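Local structure of alpha-1,2-mannosidase (Bacteroides thetaiotaomicron, 2WW2) at residues P109-V114 with Q121-A126; G130-V135 with K228-T233; E443-T448 with G512-G517; G490-K495 with H521-V526. The protein is a calcium-dependent, inverting mannosidase of glycoside hydrolase family 92 from a human gut symbiont, probably acting on alpha-1,2-linked mannose. All coordinates share one frame; numbering follows the deposited sequence.

The four contacts form two pairs at opposite sides of the chain's centre. Contacts 1 and 2 lie in the N-terminal domain, their centres about 10 Å apart, and follow one another along the sequence; neighbouring strands 121-126 and 130-136 join them, so that 111-116, 121-126, 130-136 and 229-236 run side by side. Contacts 3 and 4 belong to the catalytic domain with centres about 9 Å apart, and their segments alternate along the chain, which interlaces helix 444-465, strand 491-492 and the loop leading into helix 519-522. Contact 1 is about 43 Å from contact 3, centre to centre, so each pair lies within its own domain, one built from strands, the other mainly from helices.

Contact 1: P109-V114 with Q121-A126; sequences PYNYSV and QTSLSA
Tyr-112 and Leu-124 form a hydrogen-bonded pair in the antiparallel hairpin of strands 111-116 and 121-126, part of the N-terminal domain, and Val-114 with Thr-122 forms the next such pair. On this face Leu-124 CD2 comes obliquely to Tyr-112 CD2 at 4.1 Å, while Val-114 CG1 lies 4.0 Å from Thr-122 CG2, the two side chains running abreast. The other face is polar, and Gln-121 shows how a long side chain can be folded back along it. Its CB lies 4.2 Å from Val-114 O, and CG closes to 3.8 Å from the same oxygen. The chain then bends at chi2 (-86°), which carries the amide along the strands until NE2 donates to Ser-113 OG at 3.2 Å; this acceptor lies almost in the amide plane. At the far end of the hairpin Ser-125 OG donates to Tyr-110 O over 2.6 Å, on a lone pair in the carbonyl plane, and so ties the backbone of Tyr-110 to strand 121-126. The chemistry thus differs by face. Tyr-112, Leu-124, Val-114 and Thr-122 meet across the hairpin through carbon, while their two hydroxyls turn elsewhere, Tyr-112 OH to Glu-105, a ligand of a bound sodium ion, and Thr-122 OG1 to Glu-134 O; on the polar face Ser-123 OG and Gln-121 NE2 both bond to the Glu-134 carboxylate of the next strand.

Contact 2: G130-V135 with K228-T233; sequences GAVFEV and KLTIRT
Ala-131, Phe-133 and Val-135 pair with Thr-233, Ile-231 and Leu-229 through two backbone hydrogen bonds each, the strand axes 4.6 Å apart and 166° from parallel. This antiparallel ladder joins strands 93 residues apart in sequence within the beta-rich N-terminal domain of the family. Its apolar face is filled where Phe-133 CB meets Ile-231 CB at 3.9 Å and Val-135 CG2 reaches Ile-231 CD1 at 4.2 Å; Ile-82 and Pro-84 of strand 80-86 pack on the same side chains. The opposite face carries charge. Lys-228 and Glu-134 run side by side, and a bend in the lysine at chi3 (-68°) brings NZ to Glu-134 OE1 at 3.0 Å, a salt bridge that approaches the oxygen almost end-on. Glu-134 OE2 bonds to Ser-123 OG and Gln-121 NE2, so one carboxylate links strand 121-126 to Lys-228 at the start of the other segment. With an alanine here, Lys-228 is likely to lose this countercharge, and Ser-123 and Gln-121 their shared acceptor. Farther along, the Val-132 and Thr-230 side chains cross at a slant, CG1 3.6 Å from CG2. Thr-230 CG2 also sits 3.7 Å above the guanidinium plane of Arg-232, toward its rim, while the guanidinium forms a salt bridge with Glu-187. Beside them a water donates to Phe-133 O at 3.3 Å and hydrogen-bonds Thr-230 OG1 at 2.9 Å.

Contact 3: E443-T448 with G512-G517; sequences EATAKT and GPFTEG
Pro-513 O is aimed at the start of helix 444-465, where Ala-446 N donates to it over 3.1 Å in a nearly straight bond (167°) lying close to the C=O axis. Thr-445 N adds a weak, bent bond to the same oxygen, so a carbonyl from a distant loop serves amides of the first helical turn. Packing is close around this point. Thr-445 lies alongside both Pro-513 and Phe-514; its CG2 comes at a slant to the Phe-514 ring, 3.5 Å from CE1, and its OG1 is 3.6 Å from Pro-513 CB. This hydroxyl has its polar partner outside the two segments, in Trp-493 O. Ala-446 CB rests on Thr-515 CB at 3.7 Å, and the ring of Phe-514 meets that of Trp-522 with their planes about 25° apart. Burial has a cost as well, since Thr-515 N is covered without any partner in the model. The side formed by Glu-443 and Gly-512 is partly exposed and held more by polar bonds. There the N-H of Glu-443, at the N-cap position, makes a bent bond to Gly-512 O, with N and O 3.0 Å apart. The extended Glu-443 side chain crosses Thr-515 at about a right angle, and Thr-515 OG1 donates to Glu-443 OE1 at 2.6 Å, on the anti side and 29° out of the carboxylate plane. The negative end of the Pro-513 carbonyl would probably interact favourably with the helix dipole, at a helix N-terminus met by a loop within the (alpha/alpha)6-type catalytic domain of the family.

Contact 4: G490-K495 with H521-V526; sequences GFMWTK and HWTWSV
A small antiparallel ribbon of strands 485-486 and 491-492 is docked here against the turn that follows from helix 519-522, where Met-492 meets Thr-523 inside a type I beta turn running from Trp-522 to Ser-525. The single hydrogen bond between the two segments has Met-492 N donating to Thr-523 OG1 over 2.9 Å, almost straight at 171°. The threonine hydroxyl points back along the helix because OG1 stands anti to the carbonyl carbon (chi1 -68°), which also lets it bond to Ser-519 O. One oxygen therefore links the strand amide to the preceding helical turn. Around it carbon closes in. Phe-491 crosses Thr-523 at about a right angle and brings the ring edge to the hydroxyl, with CD1 3.5 Å from Thr-523 OG1; the ring itself makes a cation-pi contact with Arg-546 of helix 540-551. Met-492 CB lies 3.6 Å from the same OG1. A valine in place of Thr-523 would probably leave Met-492 N without its acceptor and Ser-519 O without this donor, since a methyl could bond neither. Leu-449 of helix 444-465 touches Met-492 as well, which places the methionine where helix, strand and turn come together in the catalytic domain. Its chi1 sets CG 3.6 Å from Thr-523 CA, and the bend at chi2 turns the sulfur and methyl onward, CE ending 4.4 Å from Val-526 CG2.

Contact 1: P109-V114 with Q121-A126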
loop_
_atom_site.group_PDB
_atom_site.type_symbol
_atom_site.label_atom_id
_atom_site.label_comp_id
_atom_site.label_asym_id
_atom_site.label_seq_id
_atom_site.Cartn_x
_atom_site.Cartn_y
_atom_site.Cartn_z
ATOM N N PRO A 109 -0.970 -28.639 27.538
ATOM C CA PRO A 109 -0.926 -29.830 26.687
ATOM C C PRO A 109 -1.396 -31.088 27.406
ATOM O O PRO A 109 -1.808 -32.038 26.746
ATOM C CB PRO A 109 0.571 -29.975 26.355
ATOM C CG PRO A 109 1.118 -28.584 26.504
ATOM C CD PRO A 109 0.341 -27.972 27.637
ATOM N N TYR A 110 -1.284 -31.107 28.742
ATOM C CA TYR A 110 -1.510 -32.313 29.524
ATOM C C TYR A 110 -2.864 -32.287 30.247
ATOM O O TYR A 110 -3.228 -33.246 30.905
ATOM C CB TYR A 110 -0.367 -32.504 30.554
ATOM C CG TYR A 110 -0.232 -31.330 31.489
ATOM C CD1 TYR A 110 -0.990 -31.260 32.661
ATOM C CD2 TYR A 110 0.637 -30.280 31.202
ATOM C CE1 TYR A 110 -0.880 -30.161 33.517
ATOM C CE2 TYR A 110 0.743 -29.187 32.040
ATOM C CZ TYR A 110 -0.003 -29.134 33.199
ATOM O OH TYR A 110 0.109 -28.020 34.028
ATOM N N ASN A 111 -3.592 -31.178 30.116
ATOM C CA ASN A 111 -4.886 -31.009 30.749
ATOM C C ASN A 111 -5.557 -29.712 30.300
ATOM O O ASN A 111 -4.956 -28.655 30.316
ATOM C CB ASN A 111 -4.747 -30.971 32.293
ATOM C CG ASN A 111 -6.099 -30.960 32.998
ATOM O OD1 ASN A 111 -6.710 -32.015 33.210
ATOM N ND2 ASN A 111 -6.569 -29.780 33.368
ATOM N N TYR A 112 -6.823 -29.802 29.918
ATOM C CA TYR A 112 -7.640 -28.629 29.694
ATOM C C TYR A 112 -8.747 -28.603 30.743
ATOM O O TYR A 112 -9.471 -29.592 30.920
ATOM C CB TYR A 112 -8.250 -28.681 28.287
ATOM C CG TYR A 112 -9.170 -27.502 27.992
ATOM C CD1 TYR A 112 -8.692 -26.359 27.351
ATOM C CD2 TYR A 112 -10.510 -27.535 28.365
ATOM C CE1 TYR A 112 -9.537 -25.263 27.084
ATOM C CE2 TYR A 112 -11.370 -26.456 28.092
ATOM C CZ TYR A 112 -10.877 -25.336 27.451
ATOM O OH TYR A 112 -11.720 -24.287 27.200
ATOM N N SER A 113 -8.864 -27.481 31.458
ATOM C CA SER A 113 -9.879 -27.348 32.505
ATOM C C SER A 113 -10.700 -26.075 32.231
ATOM O O SER A 113 -10.149 -25.048 31.829
ATOM C CB SER A 113 -9.209 -27.271 33.883
ATOM O OG SER A 113 -10.160 -27.042 34.919
ATOM N N VAL A 114 -12.012 -26.153 32.403
ATOM C CA VAL A 114 -12.863 -24.968 32.251
ATOM C C VAL A 114 -14.010 -25.051 33.254
ATOM O O VAL A 114 -14.494 -26.150 33.571
ATOM C CB VAL A 114 -13.377 -24.824 30.802
ATOM C CG1 VAL A 114 -14.299 -26.004 30.442
ATOM C CG2 VAL A 114 -14.097 -23.487 30.587
ATOM N N GLN A 121 -17.762 -27.556 36.537
ATOM C CA GLN A 121 -16.340 -27.576 36.201
ATOM C C GLN A 121 -15.998 -28.906 35.571
ATOM O O GLN A 121 -16.531 -29.940 35.970
ATOM C CB GLN A 121 -15.477 -27.336 37.449
ATOM C CG GLN A 121 -13.947 -27.341 37.168
ATOM C CD GLN A 121 -13.332 -28.728 37.206
ATOM O OE1 GLN A 121 -13.860 -29.640 37.841
ATOM N NE2 GLN A 121 -12.202 -28.895 36.528
ATOM N N THR A 122 -15.124 -28.891 34.578
ATOM C CA THR A 122 -14.651 -30.142 33.993
ATOM C C THR A 122 -13.203 -30.003 33.545
ATOM O O THR A 122 -12.760 -28.906 33.191
ATOM C CB THR A 122 -15.562 -30.604 32.824
ATOM O OG1 THR A 122 -15.140 -31.898 32.369
ATOM C CG2 THR A 122 -15.507 -29.642 31.673
ATOM N N SER A 123 -12.443 -31.092 33.632
ATOM C CA SER A 123 -11.147 -31.120 32.970
ATOM C C SER A 123 -10.903 -32.476 32.325
ATOM O O SER A 123 -11.555 -33.486 32.665
ATOM C CB SER A 123 -10.000 -30.707 33.898
ATOM O OG SER A 123 -9.578 -31.757 34.750
ATOM N N LEU A 124 -10.003 -32.486 31.354
ATOM C CA LEU A 124 -9.672 -33.711 30.658
ATOM C C LEU A 124 -8.181 -33.741 30.359
ATOM O O LEU A 124 -7.562 -32.707 30.105
ATOM C CB LEU A 124 -10.469 -33.813 29.350
ATOM C CG LEU A 124 -10.279 -32.705 28.314
ATOM C CD1 LEU A 124 -10.476 -33.279 26.948
ATOM C CD2 LEU A 124 -11.236 -31.537 28.524
ATOM N N SER A 125 -7.624 -34.945 30.343
ATOM C CA SER A 125 -6.224 -35.157 30.036
ATOM C C SER A 125 -6.179 -36.341 29.087
ATOM O O SER A 125 -7.015 -37.237 29.178
ATOM C CB SER A 125 -5.447 -35.471 31.329
ATOM O OG SER A 125 -5.333 -34.288 32.124
ATOM N N ALA A 126 -5.218 -36.352 28.169
ATOM C CA ALA A 126 -5.189 -37.395 27.151
ATOM C C ALA A 126 -4.003 -38.341 27.310
ATOM O O ALA A 126 -2.948 -37.952 27.814
ATOM C CB ALA A 126 -5.163 -36.749 25.760
#

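Contact 2: G130-V135 with K228-T233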
loop_
_atom_site.group_PDB
_atom_site.type_symbol
_atom_site.label_atom_id
_atom_site.label_comp_id
_atom_site.label_asym_id
_atom_site.label_seq_id
_atom_site.Cartn_x
_atom_site.Cartn_y
_atom_site.Cartn_z
ATOM N N GLY A 130 -6.435 -42.432 24.429
ATOM C CA GLY A 130 -7.618 -42.260 25.266
ATOM C C GLY A 130 -7.613 -40.937 26.006
ATOM O O GLY A 130 -6.714 -40.109 25.800
ATOM N N ALA A 131 -8.620 -40.739 26.864
ATOM C CA ALA A 131 -8.702 -39.521 27.690
ATOM C C ALA A 131 -9.452 -39.830 28.968
ATOM O O ALA A 131 -10.233 -40.780 29.021
ATOM C CB ALA A 131 -9.427 -38.391 26.924
ATOM N N VAL A 132 -9.257 -39.010 29.989
ATOM C CA VAL A 132 -10.049 -39.144 31.206
ATOM C C VAL A 132 -10.529 -37.753 31.572
ATOM O O VAL A 132 -9.757 -36.814 31.457
ATOM C CB VAL A 132 -9.241 -39.800 32.357
ATOM C CG1 VAL A 132 -10.048 -39.822 33.653
ATOM C CG2 VAL A 132 -8.826 -41.235 31.976
ATOM N N PHE A 133 -11.813 -37.634 31.934
ATOM C CA PHE A 133 -12.428 -36.378 32.360
ATOM C C PHE A 133 -12.714 -36.453 33.863
ATOM O O PHE A 133 -12.979 -37.543 34.391
ATOM C CB PHE A 133 -13.814 -36.188 31.710
ATOM C CG PHE A 133 -13.794 -35.893 30.224
ATOM C CD1 PHE A 133 -14.241 -34.661 29.739
ATOM C CD2 PHE A 133 -13.363 -36.853 29.318
ATOM C CE1 PHE A 133 -14.240 -34.387 28.370
ATOM C CE2 PHE A 133 -13.358 -36.576 27.937
ATOM C CZ PHE A 133 -13.801 -35.353 27.467
ATOM N N GLU A 134 -12.738 -35.301 34.531
ATOM C CA GLU A 134 -13.416 -35.193 35.817
ATOM C C GLU A 134 -14.542 -34.196 35.563
ATOM O O GLU A 134 -14.382 -33.281 34.756
ATOM C CB GLU A 134 -12.474 -34.641 36.896
ATOM C CG GLU A 134 -12.127 -33.140 36.617
ATOM C CD GLU A 134 -11.137 -32.510 37.597
ATOM O OE1 GLU A 134 -11.085 -32.946 38.780
ATOM O OE2 GLU A 134 -10.414 -31.565 37.160
ATOM N N VAL A 135 -15.698 -34.378 36.198
ATOM C CA VAL A 135 -16.739 -33.368 36.117
ATOM C C VAL A 135 -17.226 -33.063 37.535
ATOM O O VAL A 135 -17.529 -33.984 38.285
ATOM C CB VAL A 135 -17.956 -33.828 35.272
ATOM C CG1 VAL A 135 -18.999 -32.704 35.234
ATOM C CG2 VAL A 135 -17.543 -34.268 33.839
ATOM N N LYS A 228 -16.964 -36.264 42.392
ATOM C CA LYS A 228 -16.803 -35.874 40.993
ATOM C C LYS A 228 -17.051 -37.092 40.124
ATOM O O LYS A 228 -16.761 -38.217 40.536
ATOM C CB LYS A 228 -15.401 -35.311 40.732
ATOM C CG LYS A 228 -15.093 -34.030 41.542
ATOM C CD LYS A 228 -13.694 -33.496 41.229
ATOM C CE LYS A 228 -12.614 -34.449 41.754
ATOM N NZ LYS A 228 -11.236 -33.868 41.603
ATOM N N LEU A 229 -17.588 -36.862 38.930
ATOM C CA LEU A 229 -17.765 -37.925 37.955
ATOM C C LEU A 229 -16.452 -38.083 37.202
ATOM O O LEU A 229 -15.854 -37.085 36.778
ATOM C CB LEU A 229 -18.856 -37.530 36.948
ATOM C CG LEU A 229 -19.172 -38.531 35.832
ATOM C CD1 LEU A 229 -19.919 -39.751 36.400
ATOM C CD2 LEU A 229 -19.989 -37.854 34.740
ATOM N N THR A 230 -16.001 -39.323 37.031
ATOM C CA THR A 230 -14.894 -39.597 36.129
ATOM C C THR A 230 -15.437 -40.243 34.860
ATOM O O THR A 230 -16.333 -41.085 34.923
ATOM C CB THR A 230 -13.867 -40.541 36.776
ATOM O OG1 THR A 230 -13.276 -39.889 37.903
ATOM C CG2 THR A 230 -12.769 -40.886 35.786
ATOM N N ILE A 231 -14.924 -39.821 33.706
ATOM C CA ILE A 231 -15.285 -40.447 32.433
ATOM C C ILE A 231 -13.988 -40.916 31.818
ATOM O O ILE A 231 -13.055 -40.129 31.674
ATOM C CB ILE A 231 -15.913 -39.448 31.441
ATOM C CG1 ILE A 231 -17.028 -38.635 32.110
ATOM C CG2 ILE A 231 -16.480 -40.199 30.193
ATOM C CD1 ILE A 231 -17.663 -37.570 31.190
ATOM N N ARG A 232 -13.926 -42.194 31.454
ATOM C CA ARG A 232 -12.727 -42.761 30.842
ATOM C C ARG A 232 -13.105 -43.155 29.448
ATOM O O ARG A 232 -14.158 -43.753 29.260
ATOM C CB ARG A 232 -12.263 -44.020 31.590
ATOM C CG ARG A 232 -11.940 -43.760 33.049
ATOM C CD ARG A 232 -11.598 -45.064 33.826
ATOM N NE ARG A 232 -11.490 -44.708 35.232
ATOM C CZ ARG A 232 -12.439 -44.946 36.129
ATOM N NH1 ARG A 232 -13.537 -45.604 35.777
ATOM N NH2 ARG A 232 -12.281 -44.534 37.381
ATOM N N THR A 233 -12.254 -42.843 28.473
ATOM C CA THR A 233 -12.598 -43.133 27.081
ATOM C C THR A 233 -11.361 -43.489 26.234
ATOM O O THR A 233 -10.246 -43.047 26.521
ATOM C CB THR A 233 -13.408 -41.952 26.471
ATOM O OG1 THR A 233 -13.909 -42.303 25.179
ATOM C CG2 THR A 233 -12.564 -40.682 26.351
HETATM O O HOH W 1 -11.256 -38.023 37.150
#

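Contact 3: E443-T448 with G512-G517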
loop_
_atom_site.group_PDB
_atom_site.type_symbol
_atom_site.label_atom_id
_atom_site.label_comp_id
_atom_site.label_asym_id
_atom_site.label_seq_id
_atom_site.Cartn_x
_atom_site.Cartn_y
_atom_site.Cartn_z
ATOM N N GLU A 443 -0.680 -23.409 -11.399
ATOM C CA GLU A 443 0.436 -23.290 -10.463
ATOM C C GLU A 443 1.760 -23.860 -10.999
ATOM O O GLU A 443 2.614 -24.309 -10.245
ATOM C CB GLU A 443 0.043 -23.917 -9.116
ATOM C CG GLU A 443 -1.158 -23.196 -8.514
ATOM C CD GLU A 443 -1.783 -23.912 -7.323
ATOM O OE1 GLU A 443 -1.061 -24.470 -6.467
ATOM O OE2 GLU A 443 -3.026 -23.885 -7.232
ATOM N N ALA A 444 1.932 -23.770 -12.312
ATOM C CA ALA A 444 3.005 -24.446 -13.019
ATOM C C ALA A 444 4.415 -24.045 -12.581
ATOM O O ALA A 444 5.313 -24.876 -12.556
ATOM C CB ALA A 444 2.853 -24.211 -14.540
ATOM N N THR A 445 4.624 -22.767 -12.291
ATOM C CA THR A 445 5.968 -22.320 -11.987
ATOM C C THR A 445 6.361 -22.787 -10.584
ATOM O O THR A 445 7.471 -23.297 -10.374
ATOM C CB THR A 445 6.094 -20.795 -12.139
ATOM O OG1 THR A 445 5.972 -20.457 -13.530
ATOM C CG2 THR A 445 7.452 -20.335 -11.639
ATOM N N ALA A 446 5.443 -22.622 -9.627
ATOM C CA ALA A 446 5.697 -23.127 -8.269
ATOM C C ALA A 446 5.945 -24.644 -8.334
ATOM O O ALA A 446 6.859 -25.154 -7.674
ATOM C CB ALA A 446 4.540 -22.785 -7.337
ATOM N N LYS A 447 5.169 -25.366 -9.150
ATOM C CA LYS A 447 5.411 -26.803 -9.303
ATOM C C LYS A 447 6.800 -27.104 -9.876
ATOM O O LYS A 447 7.515 -27.968 -9.356
ATOM C CB LYS A 447 4.321 -27.470 -10.155
ATOM C CG LYS A 447 2.971 -27.578 -9.412
ATOM C CD LYS A 447 1.808 -27.936 -10.358
ATOM C CE LYS A 447 0.521 -28.202 -9.540
ATOM N NZ LYS A 447 -0.700 -28.365 -10.368
ATOM N N THR A 448 7.172 -26.408 -10.952
ATOM C CA THR A 448 8.480 -26.616 -11.562
ATOM C C THR A 448 9.578 -26.444 -10.508
ATOM O O THR A 448 10.527 -27.242 -10.431
ATOM C CB THR A 448 8.728 -25.595 -12.698
ATOM O OG1 THR A 448 7.715 -25.728 -13.698
ATOM C CG2 THR A 448 10.086 -25.830 -13.354
ATOM N N GLY A 512 -2.241 -17.837 -10.538
ATOM C CA GLY A 512 -1.818 -18.243 -11.871
ATOM C C GLY A 512 -0.783 -19.355 -11.784
ATOM O O GLY A 512 -1.062 -20.437 -11.254
ATOM N N PRO A 513 0.427 -19.096 -12.288
ATOM C CA PRO A 513 1.517 -20.079 -12.249
ATOM C C PRO A 513 2.141 -20.206 -10.859
ATOM O O PRO A 513 3.010 -21.061 -10.651
ATOM C CB PRO A 513 2.554 -19.472 -13.190
ATOM C CG PRO A 513 2.350 -17.980 -13.014
ATOM C CD PRO A 513 0.839 -17.841 -12.951
ATOM N N PHE A 514 1.713 -19.361 -9.921
ATOM C CA PHE A 514 2.251 -19.418 -8.574
ATOM C C PHE A 514 1.234 -19.955 -7.589
ATOM O O PHE A 514 0.032 -19.937 -7.854
ATOM C CB PHE A 514 2.776 -18.051 -8.120
ATOM C CG PHE A 514 3.886 -17.523 -8.977
ATOM C CD1 PHE A 514 5.154 -18.093 -8.930
ATOM C CD2 PHE A 514 3.658 -16.480 -9.864
ATOM C CE1 PHE A 514 6.182 -17.615 -9.757
ATOM C CE2 PHE A 514 4.692 -15.997 -10.685
ATOM C CZ PHE A 514 5.939 -16.563 -10.625
ATOM N N THR A 515 1.745 -20.413 -6.449
ATOM C CA THR A 515 0.977 -21.032 -5.382
ATOM C C THR A 515 1.152 -20.196 -4.125
ATOM O O THR A 515 2.259 -20.050 -3.640
ATOM C CB THR A 515 1.563 -22.447 -5.093
ATOM O OG1 THR A 515 1.215 -23.341 -6.153
ATOM C CG2 THR A 515 1.068 -23.013 -3.787
ATOM N N GLU A 516 0.071 -19.622 -3.608
ATOM C CA GLU A 516 0.141 -18.947 -2.309
ATOM C C GLU A 516 1.180 -17.829 -2.258
ATOM O O GLU A 516 1.792 -17.587 -1.221
ATOM C CB GLU A 516 0.481 -19.971 -1.230
ATOM C CG GLU A 516 -0.570 -21.057 -1.109
ATOM C CD GLU A 516 -1.617 -20.687 -0.111
ATOM O OE1 GLU A 516 -1.314 -20.785 1.100
ATOM O OE2 GLU A 516 -2.724 -20.288 -0.539
ATOM N N GLY A 517 1.386 -17.142 -3.372
ATOM C CA GLY A 517 2.500 -16.219 -3.441
ATOM C C GLY A 517 2.615 -15.687 -4.845
ATOM O O GLY A 517 1.769 -15.983 -5.702
#

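Contact 4: G490-K495 with H521-V526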
loop_
_atom_site.group_PDB
_atom_site.type_symbol
_atom_site.label_atom_id
_atom_site.label_comp_id
_atom_site.label_asym_id
_atom_site.label_seq_id
_atom_site.Cartn_x
_atom_site.Cartn_y
_atom_site.Cartn_z
ATOM N N GLY A 490 14.381 -10.322 -14.321
ATOM C CA GLY A 490 15.142 -10.684 -13.125
ATOM C C GLY A 490 14.328 -11.411 -12.063
ATOM O O GLY A 490 14.653 -11.365 -10.865
ATOM N N PHE A 491 13.272 -12.092 -12.504
ATOM C CA PHE A 491 12.404 -12.858 -11.611
ATOM C C PHE A 491 11.940 -14.152 -12.278
ATOM O O PHE A 491 11.957 -14.266 -13.504
ATOM C CB PHE A 491 11.148 -12.053 -11.306
ATOM C CG PHE A 491 11.339 -10.975 -10.283
ATOM C CD1 PHE A 491 11.227 -11.262 -8.930
ATOM C CD2 PHE A 491 11.569 -9.662 -10.669
ATOM C CE1 PHE A 491 11.370 -10.265 -7.981
ATOM C CE2 PHE A 491 11.704 -8.657 -9.721
ATOM C CZ PHE A 491 11.607 -8.958 -8.374
ATOM N N MET A 492 11.471 -15.107 -11.476
ATOM C CA MET A 492 10.831 -16.294 -12.031
ATOM C C MET A 492 9.497 -15.873 -12.652
ATOM O O MET A 492 8.807 -14.991 -12.122
ATOM C CB MET A 492 10.601 -17.342 -10.929
ATOM C CG MET A 492 11.904 -17.951 -10.387
ATOM S SD MET A 492 12.795 -18.891 -11.651
ATOM C CE MET A 492 14.287 -19.306 -10.722
ATOM N N TRP A 493 9.143 -16.484 -13.779
ATOM C CA TRP A 493 7.858 -16.187 -14.429
ATOM C C TRP A 493 7.337 -17.508 -14.983
ATOM O O TRP A 493 7.609 -18.561 -14.401
ATOM C CB TRP A 493 8.053 -15.123 -15.520
ATOM C CG TRP A 493 6.826 -14.445 -16.047
ATOM C CD1 TRP A 493 6.520 -14.247 -17.362
ATOM C CD2 TRP A 493 5.770 -13.826 -15.291
ATOM N NE1 TRP A 493 5.336 -13.558 -17.474
ATOM C CE2 TRP A 493 4.851 -13.294 -16.219
ATOM C CE3 TRP A 493 5.500 -13.690 -13.916
ATOM C CZ2 TRP A 493 3.684 -12.626 -15.827
ATOM C CZ3 TRP A 493 4.334 -13.019 -13.529
ATOM C CH2 TRP A 493 3.445 -12.499 -14.482
ATOM N N THR A 494 6.603 -17.467 -16.094
ATOM C CA THR A 494 5.984 -18.677 -16.613
ATOM C C THR A 494 5.963 -18.646 -18.138
ATOM O O THR A 494 5.962 -17.564 -18.740
ATOM C CB THR A 494 4.549 -18.852 -16.088
ATOM O OG1 THR A 494 4.012 -20.090 -16.566
ATOM C CG2 THR A 494 3.648 -17.697 -16.570
ATOM N N LYS A 495 5.950 -19.829 -18.753
ATOM C CA LYS A 495 5.820 -19.961 -20.209
ATOM C C LYS A 495 4.709 -20.952 -20.522
ATOM O O LYS A 495 4.439 -21.843 -19.721
ATOM C CB LYS A 495 7.109 -20.523 -20.829
ATOM C CG LYS A 495 8.348 -19.655 -20.736
ATOM C CD LYS A 495 9.574 -20.500 -21.102
ATOM C CE LYS A 495 10.834 -19.671 -21.181
ATOM N NZ LYS A 495 12.063 -20.547 -21.113
ATOM N N HIS A 521 8.070 -13.940 -4.099
ATOM C CA HIS A 521 8.402 -15.001 -3.141
ATOM C C HIS A 521 9.072 -16.190 -3.812
ATOM O O HIS A 521 10.087 -16.677 -3.330
ATOM C CB HIS A 521 7.152 -15.506 -2.399
ATOM C CG HIS A 521 6.213 -14.418 -1.997
ATOM N ND1 HIS A 521 6.449 -13.596 -0.914
ATOM C CD2 HIS A 521 5.047 -14.000 -2.544
ATOM C CE1 HIS A 521 5.461 -12.723 -0.809
ATOM N NE2 HIS A 521 4.594 -12.953 -1.781
ATOM N N TRP A 522 8.476 -16.667 -4.901
ATOM C CA TRP A 522 8.881 -17.933 -5.537
ATOM C C TRP A 522 10.257 -17.886 -6.204
ATOM O O TRP A 522 10.905 -18.924 -6.407
ATOM C CB TRP A 522 7.776 -18.429 -6.492
ATOM C CG TRP A 522 6.687 -19.106 -5.717
ATOM C CD1 TRP A 522 5.518 -18.544 -5.268
ATOM C CD2 TRP A 522 6.699 -20.456 -5.237
ATOM N NE1 TRP A 522 4.789 -19.481 -4.555
ATOM C CE2 TRP A 522 5.502 -20.656 -4.516
ATOM C CE3 TRP A 522 7.621 -21.521 -5.343
ATOM C CZ2 TRP A 522 5.191 -21.883 -3.906
ATOM C CZ3 TRP A 522 7.310 -22.726 -4.749
ATOM C CH2 TRP A 522 6.101 -22.904 -4.038
ATOM N N THR A 523 10.726 -16.681 -6.511
ATOM C CA THR A 523 12.058 -16.525 -7.099
ATOM C C THR A 523 13.157 -17.054 -6.163
ATOM O O THR A 523 14.217 -17.467 -6.621
ATOM C CB THR A 523 12.308 -15.062 -7.521
ATOM O OG1 THR A 523 11.437 -14.752 -8.618
ATOM C CG2 THR A 523 13.781 -14.834 -7.970
ATOM N N TRP A 524 12.887 -17.085 -4.861
ATOM C CA TRP A 524 13.874 -17.572 -3.884
ATOM C C TRP A 524 13.861 -19.078 -3.669
ATOM O O TRP A 524 14.673 -19.613 -2.909
ATOM C CB TRP A 524 13.657 -16.866 -2.538
ATOM C CG TRP A 524 13.810 -15.388 -2.708
ATOM C CD1 TRP A 524 12.803 -14.464 -2.831
ATOM C CD2 TRP A 524 15.038 -14.665 -2.844
ATOM N NE1 TRP A 524 13.341 -13.211 -3.015
ATOM C CE2 TRP A 524 14.704 -13.305 -3.027
ATOM C CE3 TRP A 524 16.386 -15.031 -2.812
ATOM C CZ2 TRP A 524 15.666 -12.310 -3.174
ATOM C CZ3 TRP A 524 17.349 -14.036 -2.970
ATOM C CH2 TRP A 524 16.978 -12.689 -3.141
ATOM N N SER A 525 12.930 -19.767 -4.319
ATOM C CA SER A 525 12.730 -21.194 -4.057
ATOM C C SER A 525 13.772 -22.055 -4.776
ATOM O O SER A 525 13.436 -22.884 -5.643
ATOM C CB SER A 525 11.302 -21.626 -4.443
ATOM O OG SER A 525 11.023 -22.926 -3.964
ATOM N N VAL A 526 15.038 -21.850 -4.413
ATOM C CA VAL A 526 16.139 -22.620 -4.987
ATOM C C VAL A 526 17.108 -22.952 -3.851
ATOM O O VAL A 526 18.251 -22.515 -3.843
ATOM C CB VAL A 526 16.869 -21.826 -6.102
ATOM C CG1 VAL A 526 17.830 -22.739 -6.898
ATOM C CG2 VAL A 526 15.846 -21.194 -7.055
#